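PDB 5MDM: glycoprotein from Chandipura virus, which probably attaches the virus to host receptors and, after uptake into the acidic endosome, changes shape to drive fusion of the viral and endosomal membranes. Local coordinates for residues Leu300-Ala309 with Tyr367-Leu378; Ile338-Pro346 with Gly382-Ile391. All blocks are in the same frame, centred on the assembly; numbering follows the deposited sequence.

Contact 1 (Leu300-Ala309 with Tyr367-Leu378); sequences LSPLDLSYLA and YGDMEIGPNGLL
The phenol ring of Tyr367 lies against the start of the helix 302-306, with the carbonyl oxygen of Leu300 at its edge, near the ring plane, and Pro302 approaching obliquely. Pro302 CG comes to 3.9 Å from Tyr367 CE2. One face of the ring is filled from its own segment: the end of the Ile372 side chain stands over the centre, its CD1 3.8 Å above the plane. Tyr367 CG is trans to the backbone N (chi1 180°), which swings the ring out far enough for OH to come within 3.1 Å of Leu300 O. This may be a hydrogen bond, but Ser404 O of the second subunit competes, weakly, for the same proton. Ile372 CD1 also touches Leu305 CD1, and Leu378 CD1 meets Pro302 CG, making a compact apolar layer.

Farther along, backbone replaces side chain. Gly376 lies close against the helix, and its CA-H points almost straight at Pro302 O (3.3 Å, 164° at the hydrogen); glycine suits a site with positive phi where main chains come so near. Asn375, also at positive phi, which asparagine tolerates well, lays its amide beside the methyl of Ala309. That amide is buried yet satisfied: OD1 accepts from Tyr319 N, and ND2 is hydrogen-bonded to Tyr333 OH.

Pro302 is well placed in the first helical turn, where its missing N-H costs nothing. Just before it, Ser301 OG takes the N-H of Asp304 (3.2 Å), while Ser301 N is bound to Asp304 OD2 (2.9 Å) from above the carboxylate plane. This reciprocal pair is a capping box, the classic N-terminal signature of a helix, here starting a short helix packed against Ile372 of strand 370-372 and the loop that follows.

Contact 2 (Ile338-Pro346 with Gly382-Ile391); sequences IDGPVLKEP and GGYKFPWHLI
Pro346 packs over one face of the Tyr384 ring: its CB sits above the centre, 4.0 Å from the centroid and 8° off the normal, a CH-pi contact. Proline suits the place because its compact, rigid ring offers C-H groups to the aromatic face. With Tyr384 CG beside its backbone N (chi1 -63°), the ring reaches along residues 344-346, and Lys344 O lies at its edge.

Phe386 is used differently. Leu343 CD1 approaches its rim in the ring plane, 3.8 Å from CE2, whereas Ile338 CD1 comes in at a slant, 3.7 Å from CD2. Ile4 of the strand 2-7 also packs on both Ile338 and Phe386. Trp388 and Pro341 run alongside each other in the same direction; the benzene edge of the indole touches the proline, CE3 to CB at 3.6 Å. Ile391 CB lies over one face of the Trp388 indole, offset toward the rim, while Ile391 CD1 presses on Pro341 CA.

Between these clusters the strands run antiparallel. Leu343 and Tyr384 form a hydrogen-bonded pair, with Leu343 N to Tyr384 O and Tyr384 N to Leu343 O both 2.7 Å; Phe386 N to Pro341 O (3.0 Å) extends the ladder nearly straight, 172° at the hydrogen. Val342 and Lys385 put their side chains on the sheet face opposite Leu343 and Tyr384, and Gly383, at backbone angles open mainly to glycine, brings its CA close to Leu343 O.

The chemistry thus divides: three main-chain bonds set the register, while proline, aromatic and branched aliphatic groups fit by shape, without a charged pair between the segments.

How the contacts relate
Contacts 1 and 2 are neighbours, with centres about 12 Å apart, and both reach one antiparallel sheet whose order runs 342-343, 383-385, 378-380, 370-372, 365-367. Two polar links join them: Leu378 O to Lys385 N (2.9 Å), a probable bond between adjacent strands, and Ser306 OG to His389 NE2 (2.7 Å), which probably ties the short helix to the chain after strand 383-385. Pro387 also packs on Ser306. Their segments alternate along the sequence. Both lie away from the probable pH-sensor histidines and the vimentin-contacting residues, but both touch the second subunit, and residues 371-393 probably form part of a trimerization region.

Contact 1 (Leu300-Ala309 with Tyr367-Leu378)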
loop_
_atom_site.group_PDB
_atom_site.type_symbol
_atom_site.label_atom_id
_atom_site.label_comp_id
_atom_site.label_asym_id
_atom_site.label_seq_id
_atom_site.Cartn_x
_atom_site.Cartn_y
_atom_site.Cartn_z
ATOM N N LEU A 300 27.092 -22.350 -14.096
ATOM C CA LEU A 300 26.443 -21.400 -13.201
ATOM C C LEU A 300 26.507 -19.967 -13.709
ATOM O O LEU A 300 27.550 -19.507 -14.181
ATOM C CB LEU A 300 27.064 -21.463 -11.808
ATOM C CG LEU A 300 26.818 -22.720 -10.982
ATOM C CD1 LEU A 300 27.411 -22.527 -9.596
ATOM C CD2 LEU A 300 25.330 -23.027 -10.906
ATOM N N SER A 301 25.385 -19.264 -13.600
ATOM C CA SER A 301 25.333 -17.846 -13.921
ATOM C C SER A 301 25.622 -17.047 -12.651
ATOM O O SER A 301 25.514 -17.585 -11.551
ATOM C CB SER A 301 23.954 -17.488 -14.475
ATOM O OG SER A 301 22.992 -17.423 -13.440
ATOM N N PRO A 302 26.014 -15.768 -12.798
ATOM C CA PRO A 302 26.218 -14.909 -11.627
ATOM C C PRO A 302 25.016 -14.912 -10.684
ATOM O O PRO A 302 25.195 -14.894 -9.466
ATOM C CB PRO A 302 26.396 -13.524 -12.250
ATOM C CG PRO A 302 27.022 -13.800 -13.567
ATOM C CD PRO A 302 26.427 -15.099 -14.046
ATOM N N LEU A 303 23.813 -14.954 -11.248
ATOM C CA LEU A 303 22.587 -14.945 -10.455
ATOM C C LEU A 303 22.477 -16.211 -9.598
ATOM O O LEU A 303 22.146 -16.156 -8.395
ATOM C CB LEU A 303 21.375 -14.806 -11.377
ATOM C CG LEU A 303 20.018 -14.571 -10.713
ATOM C CD1 LEU A 303 20.104 -13.455 -9.682
ATOM C CD2 LEU A 303 18.974 -14.241 -11.765
ATOM N N ASP A 304 22.768 -17.347 -10.227
ATOM C CA ASP A 304 22.819 -18.629 -9.535
ATOM C C ASP A 304 23.786 -18.547 -8.361
ATOM O O ASP A 304 23.507 -19.056 -7.281
ATOM C CB ASP A 304 23.266 -19.746 -10.483
ATOM C CG ASP A 304 22.319 -19.944 -11.654
ATOM O OD1 ASP A 304 21.099 -19.697 -11.499
ATOM O OD2 ASP A 304 22.802 -20.360 -12.733
ATOM N N LEU A 305 24.927 -17.900 -8.583
ATOM C CA LEU A 305 25.901 -17.692 -7.523
ATOM C C LEU A 305 25.332 -16.829 -6.398
ATOM O O LEU A 305 25.573 -17.085 -5.217
ATOM C CB LEU A 305 27.157 -17.048 -8.089
ATOM C CG LEU A 305 28.051 -18.014 -8.848
ATOM C CD1 LEU A 305 29.219 -17.254 -9.448
ATOM C CD2 LEU A 305 28.525 -19.116 -7.911
ATOM N N SER A 306 24.574 -15.806 -6.771
ATOM C CA SER A 306 24.018 -14.885 -5.796
ATOM C C SER A 306 22.978 -15.563 -4.922
ATOM O O SER A 306 22.732 -15.131 -3.798
ATOM C CB SER A 306 23.387 -13.697 -6.499
ATOM O OG SER A 306 22.245 -14.099 -7.232
ATOM N N TYR A 307 22.361 -16.622 -5.433
ATOM C CA TYR A 307 21.424 -17.385 -4.602
ATOM C C TYR A 307 22.114 -18.103 -3.435
ATOM O O TYR A 307 21.450 -18.640 -2.552
ATOM C CB TYR A 307 20.603 -18.367 -5.446
ATOM C CG TYR A 307 19.644 -17.677 -6.390
ATOM C CD1 TYR A 307 19.043 -16.478 -6.035
ATOM C CD2 TYR A 307 19.357 -18.209 -7.640
ATOM C CE1 TYR A 307 18.173 -15.834 -6.891
ATOM C CE2 TYR A 307 18.488 -17.569 -8.505
ATOM C CZ TYR A 307 17.900 -16.382 -8.124
ATOM O OH TYR A 307 17.034 -15.735 -8.973
ATOM N N LEU A 308 23.443 -18.093 -3.427
ATOM C CA LEU A 308 24.220 -18.759 -2.388
ATOM C C LEU A 308 24.698 -17.756 -1.353
ATOM O O LEU A 308 25.179 -18.132 -0.285
ATOM C CB LEU A 308 25.437 -19.463 -2.994
ATOM C CG LEU A 308 25.206 -20.513 -4.078
ATOM C CD1 LEU A 308 26.526 -21.091 -4.527
ATOM C CD2 LEU A 308 24.296 -21.605 -3.566
ATOM N N ALA A 309 24.571 -16.478 -1.687
ATOM C CA ALA A 309 25.051 -15.399 -0.829
ATOM C C ALA A 309 24.284 -15.311 0.483
ATOM O O ALA A 309 23.111 -15.662 0.556
ATOM C CB ALA A 309 24.962 -14.075 -1.562
ATOM N N TYR A 367 36.086 -14.015 -15.783
ATOM C CA TYR A 367 34.836 -14.740 -15.995
ATOM C C TYR A 367 34.298 -14.460 -17.393
ATOM O O TYR A 367 33.397 -13.639 -17.575
ATOM C CB TYR A 367 33.808 -14.345 -14.932
ATOM C CG TYR A 367 32.466 -15.034 -15.063
ATOM C CD1 TYR A 367 32.308 -16.367 -14.706
ATOM C CD2 TYR A 367 31.352 -14.343 -15.524
ATOM C CE1 TYR A 367 31.083 -16.995 -14.821
ATOM C CE2 TYR A 367 30.125 -14.961 -15.644
ATOM C CZ TYR A 367 29.995 -16.285 -15.293
ATOM O OH TYR A 367 28.770 -16.899 -15.412
ATOM N N GLY A 368 34.865 -15.146 -18.381
ATOM C CA GLY A 368 34.525 -14.903 -19.770
ATOM C C GLY A 368 35.101 -13.585 -20.252
ATOM O O GLY A 368 36.305 -13.346 -20.143
ATOM N N ASP A 369 34.235 -12.724 -20.775
ATOM C CA ASP A 369 34.645 -11.414 -21.270
ATOM C C ASP A 369 34.803 -10.402 -20.134
ATOM O O ASP A 369 35.488 -9.388 -20.282
ATOM C CB ASP A 369 33.626 -10.896 -22.289
ATOM C CG ASP A 369 32.204 -10.912 -21.752
ATOM O OD1 ASP A 369 31.828 -11.898 -21.084
ATOM O OD2 ASP A 369 31.464 -9.935 -21.995
ATOM N N MET A 370 34.168 -10.689 -19.001
ATOM C CA MET A 370 34.135 -9.762 -17.874
ATOM C C MET A 370 34.726 -10.369 -16.606
ATOM O O MET A 370 35.033 -11.558 -16.558
ATOM C CB MET A 370 32.697 -9.309 -17.615
ATOM C CG MET A 370 31.702 -10.451 -17.549
ATOM S SD MET A 370 30.002 -9.888 -17.734
ATOM C CE MET A 370 30.091 -9.118 -19.349
ATOM N N GLU A 371 34.889 -9.538 -15.581
ATOM C CA GLU A 371 35.388 -10.010 -14.297
ATOM C C GLU A 371 34.239 -10.264 -13.318
ATOM O O GLU A 371 33.236 -9.546 -13.316
ATOM C CB GLU A 371 36.395 -9.021 -13.700
ATOM C CG GLU A 371 37.725 -8.930 -14.448
ATOM C CD GLU A 371 37.754 -7.816 -15.484
ATOM O OE1 GLU A 371 38.562 -6.877 -15.321
ATOM O OE2 GLU A 371 36.977 -7.881 -16.460
ATOM N N ILE A 372 34.389 -11.293 -12.492
ATOM C CA ILE A 372 33.371 -11.640 -11.510
ATOM C C ILE A 372 33.972 -11.682 -10.108
ATOM O O ILE A 372 35.171 -11.930 -9.935
ATOM C CB ILE A 372 32.700 -12.994 -11.840
ATOM C CG1 ILE A 372 31.271 -13.041 -11.303
ATOM C CG2 ILE A 372 33.524 -14.162 -11.309
ATOM C CD1 ILE A 372 30.553 -14.328 -11.628
ATOM N N GLY A 373 33.129 -11.424 -9.113
ATOM C CA GLY A 373 33.554 -11.420 -7.726
ATOM C C GLY A 373 32.768 -12.407 -6.889
ATOM O O GLY A 373 32.295 -13.422 -7.401
ATOM N N PRO A 374 32.616 -12.113 -5.590
ATOM C CA PRO A 374 31.907 -13.019 -4.684
ATOM C C PRO A 374 30.405 -13.005 -4.940
ATOM O O PRO A 374 29.828 -11.934 -5.124
ATOM C CB PRO A 374 32.221 -12.441 -3.302
ATOM C CG PRO A 374 32.444 -10.994 -3.548
ATOM C CD PRO A 374 33.065 -10.886 -4.910
ATOM N N ASN A 375 29.798 -14.189 -4.969
ATOM C CA ASN A 375 28.352 -14.328 -5.104
ATOM C C ASN A 375 27.777 -13.643 -6.339
ATOM O O ASN A 375 26.726 -12.998 -6.268
ATOM C CB ASN A 375 27.654 -13.804 -3.854
ATOM C CG ASN A 375 28.283 -14.319 -2.577
ATOM O OD1 ASN A 375 28.809 -15.434 -2.533
ATOM N ND2 ASN A 375 28.238 -13.505 -1.526
ATOM N N GLY A 376 28.478 -13.777 -7.462
ATOM C CA GLY A 376 28.003 -13.255 -8.731
ATOM C C GLY A 376 28.017 -11.741 -8.843
ATOM O O GLY A 376 27.167 -11.147 -9.508
ATOM N N LEU A 377 28.977 -11.109 -8.182
ATOM C CA LEU A 377 29.171 -9.677 -8.339
ATOM C C LEU A 377 29.834 -9.459 -9.687
ATOM O O LEU A 377 30.891 -10.030 -9.957
ATOM C CB LEU A 377 30.048 -9.127 -7.216
ATOM C CG LEU A 377 30.382 -7.636 -7.281
ATOM C CD1 LEU A 377 29.127 -6.811 -7.503
ATOM C CD2 LEU A 377 31.093 -7.200 -6.012
ATOM N N LEU A 378 29.217 -8.649 -10.542
ATOM C CA LEU A 378 29.764 -8.472 -11.886
ATOM C C LEU A 378 30.558 -7.186 -12.093
ATOM O O LEU A 378 30.125 -6.106 -11.700
ATOM C CB LEU A 378 28.669 -8.596 -12.948
ATOM C CG LEU A 378 28.441 -10.021 -13.451
ATOM C CD1 LEU A 378 27.449 -10.029 -14.597
ATOM C CD2 LEU A 378 29.760 -10.665 -13.870
#

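Contact 2 (Ile338-Pro346 with Gly382-Ile391)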
loop_
_atom_site.group_PDB
_atom_site.type_symbol
_atom_site.label_atom_id
_atom_site.label_comp_id
_atom_site.label_asym_id
_atom_site.label_seq_id
_atom_site.Cartn_x
_atom_site.Cartn_y
_atom_site.Cartn_z
ATOM N N ILE A 338 25.160 0.643 -0.419
ATOM C CA ILE A 338 25.682 0.957 -1.742
ATOM C C ILE A 338 24.803 1.994 -2.432
ATOM O O ILE A 338 23.640 2.174 -2.064
ATOM C CB ILE A 338 25.799 -0.296 -2.615
ATOM C CG1 ILE A 338 24.444 -0.993 -2.732
ATOM C CG2 ILE A 338 26.844 -1.239 -2.042
ATOM C CD1 ILE A 338 24.484 -2.247 -3.567
ATOM N N ASP A 339 25.364 2.672 -3.431
ATOM C CA ASP A 339 24.690 3.801 -4.070
ATOM C C ASP A 339 23.592 3.389 -5.051
ATOM O O ASP A 339 22.723 4.192 -5.384
ATOM C CB ASP A 339 25.702 4.724 -4.755
ATOM C CG ASP A 339 26.654 5.380 -3.770
ATOM O OD1 ASP A 339 27.023 4.725 -2.773
ATOM O OD2 ASP A 339 27.032 6.551 -3.987
ATOM N N GLY A 340 23.629 2.141 -5.504
ATOM C CA GLY A 340 22.624 1.634 -6.424
ATOM C C GLY A 340 22.924 0.215 -6.863
ATOM O O GLY A 340 24.027 -0.281 -6.636
ATOM N N PRO A 341 21.947 -0.451 -7.500
ATOM C CA PRO A 341 22.110 -1.841 -7.951
ATOM C C PRO A 341 23.234 -1.977 -8.961
ATOM O O PRO A 341 23.832 -3.043 -9.083
ATOM C CB PRO A 341 20.761 -2.168 -8.601
ATOM C CG PRO A 341 20.149 -0.849 -8.911
ATOM C CD PRO A 341 20.622 0.087 -7.844
ATOM N N VAL A 342 23.511 -0.895 -9.678
ATOM C CA VAL A 342 24.660 -0.836 -10.569
ATOM C C VAL A 342 25.525 0.362 -10.181
ATOM O O VAL A 342 25.006 1.450 -9.934
ATOM C CB VAL A 342 24.218 -0.771 -12.047
ATOM C CG1 VAL A 342 22.963 0.089 -12.193
ATOM C CG2 VAL A 342 25.357 -0.279 -12.938
ATOM N N LEU A 343 26.840 0.155 -10.105
ATOM C CA LEU A 343 27.750 1.163 -9.565
ATOM C C LEU A 343 28.878 1.518 -10.525
ATOM O O LEU A 343 29.242 0.717 -11.383
ATOM C CB LEU A 343 28.359 0.661 -8.256
ATOM C CG LEU A 343 27.396 0.240 -7.147
ATOM C CD1 LEU A 343 28.128 -0.597 -6.104
ATOM C CD2 LEU A 343 26.753 1.464 -6.510
ATOM N N LYS A 344 29.442 2.714 -10.362
ATOM C CA LYS A 344 30.590 3.141 -11.166
ATOM C C LYS A 344 31.899 2.554 -10.640
ATOM O O LYS A 344 32.700 2.020 -11.403
ATOM C CB LYS A 344 30.691 4.669 -11.215
ATOM C CG LYS A 344 29.593 5.356 -12.012
ATOM C CD LYS A 344 30.091 6.669 -12.607
ATOM C CE LYS A 344 31.194 6.422 -13.639
ATOM N NZ LYS A 344 31.863 7.675 -14.087
ATOM N N GLU A 345 32.108 2.667 -9.332
ATOM C CA GLU A 345 33.284 2.105 -8.675
ATOM C C GLU A 345 32.841 1.063 -7.643
ATOM O O GLU A 345 31.752 1.179 -7.073
ATOM C CB GLU A 345 34.102 3.219 -8.015
ATOM C CG GLU A 345 34.653 4.241 -8.997
ATOM C CD GLU A 345 35.530 5.286 -8.328
ATOM O OE1 GLU A 345 36.171 6.079 -9.052
ATOM O OE2 GLU A 345 35.580 5.317 -7.079
ATOM N N PRO A 346 33.681 0.042 -7.391
ATOM C CA PRO A 346 33.278 -1.049 -6.494
ATOM C C PRO A 346 33.362 -0.634 -5.026
ATOM O O PRO A 346 34.048 -1.287 -4.236
ATOM C CB PRO A 346 34.313 -2.132 -6.793
ATOM C CG PRO A 346 35.541 -1.361 -7.126
ATOM C CD PRO A 346 35.080 -0.106 -7.833
ATOM N N GLY A 382 29.340 -1.543 -18.237
ATOM C CA GLY A 382 28.264 -0.701 -17.742
ATOM C C GLY A 382 28.375 -0.417 -16.256
ATOM O O GLY A 382 27.511 0.235 -15.672
ATOM N N GLY A 383 29.446 -0.914 -15.643
ATOM C CA GLY A 383 29.695 -0.692 -14.231
ATOM C C GLY A 383 29.787 -1.974 -13.422
ATOM O O GLY A 383 30.104 -3.041 -13.951
ATOM N N TYR A 384 29.513 -1.861 -12.127
ATOM C CA TYR A 384 29.513 -3.014 -11.239
ATOM C C TYR A 384 28.082 -3.376 -10.872
ATOM O O TYR A 384 27.327 -2.535 -10.385
ATOM C CB TYR A 384 30.340 -2.725 -9.987
ATOM C CG TYR A 384 31.798 -2.463 -10.285
ATOM C CD1 TYR A 384 32.261 -1.175 -10.524
ATOM C CD2 TYR A 384 32.712 -3.506 -10.337
ATOM C CE1 TYR A 384 33.595 -0.935 -10.803
ATOM C CE2 TYR A 384 34.047 -3.277 -10.612
ATOM C CZ TYR A 384 34.486 -1.990 -10.844
ATOM O OH TYR A 384 35.818 -1.761 -11.119
ATOM N N LYS A 385 27.713 -4.632 -11.114
ATOM C CA LYS A 385 26.327 -5.068 -10.956
ATOM C C LYS A 385 26.107 -6.089 -9.835
ATOM O O LYS A 385 26.781 -7.131 -9.765
ATOM C CB LYS A 385 25.786 -5.621 -12.279
ATOM C CG LYS A 385 25.874 -4.646 -13.446
ATOM C CD LYS A 385 25.224 -5.221 -14.701
ATOM C CE LYS A 385 25.262 -4.236 -15.865
ATOM N NZ LYS A 385 26.649 -3.963 -16.338
ATOM N N PHE A 386 25.161 -5.755 -8.960
ATOM C CA PHE A 386 24.622 -6.677 -7.970
ATOM C C PHE A 386 23.265 -7.140 -8.473
ATOM O O PHE A 386 22.533 -6.365 -9.092
ATOM C CB PHE A 386 24.419 -5.982 -6.619
ATOM C CG PHE A 386 25.689 -5.733 -5.853
ATOM C CD1 PHE A 386 26.270 -6.742 -5.101
ATOM C CD2 PHE A 386 26.289 -4.481 -5.863
ATOM C CE1 PHE A 386 27.435 -6.514 -4.385
ATOM C CE2 PHE A 386 27.453 -4.248 -5.151
ATOM C CZ PHE A 386 28.027 -5.266 -4.413
ATOM N N PRO A 387 22.919 -8.406 -8.209
ATOM C CA PRO A 387 21.561 -8.891 -8.468
ATOM C C PRO A 387 20.600 -8.231 -7.487
ATOM O O PRO A 387 20.911 -8.134 -6.300
ATOM C CB PRO A 387 21.671 -10.381 -8.175
ATOM C CG PRO A 387 22.785 -10.477 -7.206
ATOM C CD PRO A 387 23.774 -9.450 -7.624
ATOM N N TRP A 388 19.448 -7.788 -7.973
ATOM C CA TRP A 388 18.550 -6.965 -7.173
ATOM C C TRP A 388 18.093 -7.608 -5.867
ATOM O O TRP A 388 17.733 -6.912 -4.917
ATOM C CB TRP A 388 17.330 -6.554 -7.997
ATOM C CG TRP A 388 16.423 -5.626 -7.260
ATOM C CD1 TRP A 388 15.133 -5.861 -6.885
ATOM C CD2 TRP A 388 16.749 -4.318 -6.784
ATOM N NE1 TRP A 388 14.631 -4.773 -6.215
ATOM C CE2 TRP A 388 15.603 -3.811 -6.137
ATOM C CE3 TRP A 388 17.898 -3.519 -6.849
ATOM C CZ2 TRP A 388 15.574 -2.547 -5.556
ATOM C CZ3 TRP A 388 17.867 -2.265 -6.274
ATOM C CH2 TRP A 388 16.715 -1.793 -5.634
ATOM N N HIS A 389 18.111 -8.933 -5.812
ATOM C CA HIS A 389 17.562 -9.635 -4.659
ATOM C C HIS A 389 18.486 -9.596 -3.453
ATOM O O HIS A 389 18.042 -9.815 -2.329
ATOM C CB HIS A 389 17.213 -11.077 -5.014
ATOM C CG HIS A 389 18.401 -11.971 -5.164
ATOM N ND1 HIS A 389 18.852 -12.785 -4.147
ATOM C CD2 HIS A 389 19.225 -12.194 -6.216
ATOM C CE1 HIS A 389 19.904 -13.466 -4.564
ATOM N NE2 HIS A 389 20.152 -13.125 -5.815
ATOM N N LEU A 390 19.765 -9.316 -3.688
ATOM C CA LEU A 390 20.737 -9.215 -2.609
ATOM C C LEU A 390 20.625 -7.872 -1.910
ATOM O O LEU A 390 21.196 -7.661 -0.838
ATOM C CB LEU A 390 22.155 -9.398 -3.143
ATOM C CG LEU A 390 22.529 -10.820 -3.542
ATOM C CD1 LEU A 390 24.015 -10.903 -3.807
ATOM C CD2 LEU A 390 22.111 -11.813 -2.469
ATOM N N ILE A 391 19.878 -6.969 -2.531
ATOM C CA ILE A 391 19.720 -5.615 -2.028
ATOM C C ILE A 391 18.430 -5.466 -1.237
ATOM O O ILE A 391 17.380 -5.971 -1.637
ATOM C CB ILE A 391 19.705 -4.616 -3.188
ATOM C CG1 ILE A 391 20.941 -4.823 -4.057
ATOM C CG2 ILE A 391 19.609 -3.190 -2.674
ATOM C CD1 ILE A 391 21.041 -3.863 -5.199
#